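Local coordinates for GTPase-activating protein GYP1 (Saccharomyces cerevisiae, PDB 1FKM) that stimulates GTP hydrolysis by Ypt/Rab GTPases such as YPT1 and YPT7 through its TBC-type GAP domain, supplying an arginine and a glutamine finger in trans, at residues T164-D168 with E169-D173. Numbering follows the deposited sequence.
Sequences TYMVD and EQITD
Q170 reaches back from the first turn of helix 168-186 to the N-cap residue V167, and its OE1 accepts the backbone N-H of V167 at 3.0 Å. The bond is nearly straight, 167° at the hydrogen, and lies in the amide's carbonyl plane on a lone pair. This is the side-chain half of a capping box, without its reciprocal bond, since V167 has no polar side chain to offer. Chi1 (-65°) sets Q170 CG 3.5 Å from V167 CG2, and the extended chi2 carries the amide on to V167 N. Selenomethionine M166 bends at chi3 (68°) and lays CE over the peptide of Q170, 3.5 Å from its O, while M166 CB meets I171 CG1 at 3.9 Å. L145 and Y148 also touch M166, tying the helix start to the end of helix 133-145 and the loop after it. At the first helix position, D168 O takes two donors from one threonine: T172 N on one face of its carbonyl plane and T172 OG1, 3.1 Å away, above the other, off the lone pairs. T172 also touches Y68 and R69 of helix 57-74, at the TBC domain's surface away from both fingers. Without the amide and CG of Q170, an alanine here would probably leave the V167 N-H lacking this acceptor. Since I171 N donates to V167 O, V167 is bonded at both N-H and O, probably restraining its helix-entry conformation.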
ATOM      1  N   THR A 164       9.286 -22.195  -4.718  1.00 33.46           N
ATOM      2  CA  THR A 164       9.668 -22.969  -5.895  1.00 32.98           C
ATOM      3  C   THR A 164      10.749 -22.264  -6.709  1.00 33.38           C
ATOM      4  O   THR A 164      11.322 -22.856  -7.623  1.00 33.69           O
ATOM      5  CB  THR A 164       8.461 -23.246  -6.827  1.00 37.49           C
ATOM      6  OG1 THR A 164       7.995 -22.019  -7.397  1.00 39.67           O
ATOM      7  CG2 THR A 164       7.329 -23.901  -6.055  1.00 39.46           C
ATOM      8  N   TYR A 165      11.030 -21.003  -6.384  1.00 31.60           N
ATOM      9  CA  TYR A 165      12.064 -20.269  -7.103  1.00 30.16           C
ATOM     10  C   TYR A 165      12.969 -19.429  -6.203  1.00 28.43           C
ATOM     11  O   TYR A 165      13.805 -18.670  -6.684  1.00 29.07           O
ATOM     12  CB  TYR A 165      11.444 -19.411  -8.225  1.00 29.41           C
ATOM     13  CG  TYR A 165      10.485 -18.311  -7.801  1.00 28.67           C
ATOM     14  CD1 TYR A 165      10.947 -17.022  -7.519  1.00 27.21           C
ATOM     15  CD2 TYR A 165       9.109 -18.544  -7.740  1.00 27.96           C
ATOM     16  CE1 TYR A 165      10.061 -15.988  -7.196  1.00 26.32           C
ATOM     17  CE2 TYR A 165       8.211 -17.515  -7.413  1.00 27.03           C
ATOM     18  CZ  TYR A 165       8.698 -16.242  -7.146  1.00 28.11           C
ATOM     19  OH  TYR A 165       7.821 -15.224  -6.834  1.00 26.67           O
HETATM   20  N   MSE A 166      12.819 -19.594  -4.892  1.00 27.29           N
HETATM   21  CA  MSE A 166      13.642 -18.867  -3.932  1.00 26.54           C
HETATM   22  C   MSE A 166      14.064 -19.792  -2.793  1.00 27.46           C
HETATM   23  O   MSE A 166      13.293 -20.649  -2.366  1.00 28.58           O
HETATM   24  CB  MSE A 166      12.860 -17.687  -3.343  1.00 26.06           C
HETATM   25  CG  MSE A 166      12.516 -16.587  -4.330  1.00 26.81           C
HETATM   26 SE   MSE A 166      11.320 -15.275  -3.543  1.00 28.61          SE
HETATM   27  CE  MSE A 166      12.528 -14.492  -2.254  1.00 19.37           C
ATOM     28  N   VAL A 167      15.292 -19.628  -2.314  1.00 27.22           N
ATOM     29  CA  VAL A 167      15.772 -20.432  -1.200  1.00 28.09           C
ATOM     30  C   VAL A 167      15.382 -19.702   0.084  1.00 30.24           C
ATOM     31  O   VAL A 167      15.077 -18.505   0.057  1.00 26.85           O
ATOM     32  CB  VAL A 167      17.307 -20.632  -1.252  1.00 36.48           C
ATOM     33  CG1 VAL A 167      17.676 -21.475  -2.470  1.00 35.61           C
ATOM     34  CG2 VAL A 167      18.019 -19.285  -1.305  1.00 33.38           C
ATOM     35  N   ASP A 168      15.387 -20.420   1.201  1.00 30.43           N
ATOM     36  CA  ASP A 168      15.011 -19.851   2.492  1.00 34.06           C
ATOM     37  C   ASP A 168      15.655 -18.513   2.841  1.00 32.40           C
ATOM     38  O   ASP A 168      14.974 -17.615   3.339  1.00 31.56           O
ATOM     39  CB  ASP A 168      15.294 -20.853   3.617  1.00 61.87           C
ATOM     40  CG  ASP A 168      14.388 -22.072   3.555  1.00 67.49           C
ATOM     41  OD1 ASP A 168      13.152 -21.893   3.485  1.00 67.84           O
ATOM     42  OD2 ASP A 168      14.910 -23.208   3.582  1.00 70.12           O
ATOM     43  N   GLU A 169      16.956 -18.378   2.597  1.00 29.35           N
ATOM     44  CA  GLU A 169      17.660 -17.132   2.904  1.00 29.98           C
ATOM     45  C   GLU A 169      17.120 -15.937   2.114  1.00 26.72           C
ATOM     46  O   GLU A 169      17.075 -14.815   2.624  1.00 23.17           O
ATOM     47  CB  GLU A 169      19.163 -17.279   2.636  1.00 51.52           C
ATOM     48  CG  GLU A 169      19.919 -15.955   2.679  1.00 58.88           C
ATOM     49  CD  GLU A 169      21.426 -16.122   2.621  1.00 63.23           C
ATOM     50  OE1 GLU A 169      21.921 -16.816   1.706  1.00 66.25           O
ATOM     51  OE2 GLU A 169      22.117 -15.550   3.491  1.00 66.41           O
ATOM     52  N   GLN A 170      16.727 -16.180   0.870  1.00 27.30           N
ATOM     53  CA  GLN A 170      16.189 -15.123   0.021  1.00 26.56           C
ATOM     54  C   GLN A 170      14.795 -14.720   0.502  1.00 25.23           C
ATOM     55  O   GLN A 170      14.446 -13.542   0.507  1.00 25.21           O
ATOM     56  CB  GLN A 170      16.113 -15.601  -1.428  1.00 28.95           C
ATOM     57  CG  GLN A 170      17.458 -15.878  -2.071  1.00 30.19           C
ATOM     58  CD  GLN A 170      17.309 -16.390  -3.487  1.00 29.41           C
ATOM     59  OE1 GLN A 170      16.693 -17.432  -3.719  1.00 30.66           O
ATOM     60  NE2 GLN A 170      17.862 -15.656  -4.446  1.00 30.31           N
ATOM     61  N   ILE A 171      13.997 -15.705   0.899  1.00 22.13           N
ATOM     62  CA  ILE A 171      12.656 -15.424   1.391  1.00 23.62           C
ATOM     63  C   ILE A 171      12.750 -14.572   2.660  1.00 23.10           C
ATOM     64  O   ILE A 171      11.936 -13.670   2.879  1.00 20.61           O
ATOM     65  CB  ILE A 171      11.883 -16.742   1.667  1.00 28.30           C
ATOM     66  CG1 ILE A 171      11.604 -17.450   0.334  1.00 29.22           C
ATOM     67  CG2 ILE A 171      10.582 -16.455   2.410  1.00 27.37           C
ATOM     68  CD1 ILE A 171      10.862 -18.764   0.454  1.00 32.29           C
ATOM     69  N   THR A 172      13.752 -14.846   3.491  1.00 21.91           N
ATOM     70  CA  THR A 172      13.927 -14.072   4.713  1.00 23.08           C
ATOM     71  C   THR A 172      14.384 -12.653   4.368  1.00 21.39           C
ATOM     72  O   THR A 172      13.987 -11.695   5.034  1.00 20.97           O
ATOM     73  CB  THR A 172      14.945 -14.738   5.671  1.00 31.88           C
ATOM     74  OG1 THR A 172      14.476 -16.045   6.023  1.00 35.57           O
ATOM     75  CG2 THR A 172      15.096 -13.920   6.950  1.00 33.52           C
ATOM     76  N   ASP A 173      15.214 -12.518   3.336  1.00 20.17           N
ATOM     77  CA  ASP A 173      15.667 -11.192   2.901  1.00 21.23           C
ATOM     78  C   ASP A 173      14.447 -10.406   2.411  1.00 18.92           C
ATOM     79  O   ASP A 173      14.315  -9.219   2.679  1.00 21.62           O
ATOM     80  CB  ASP A 173      16.662 -11.281   1.742  1.00 24.29           C
ATOM     81  CG  ASP A 173      18.005 -11.847   2.153  1.00 29.50           C
ATOM     82  OD1 ASP A 173      18.348 -11.794   3.354  1.00 28.75           O
ATOM     83  OD2 ASP A 173      18.729 -12.333   1.257  1.00 28.42           O
TER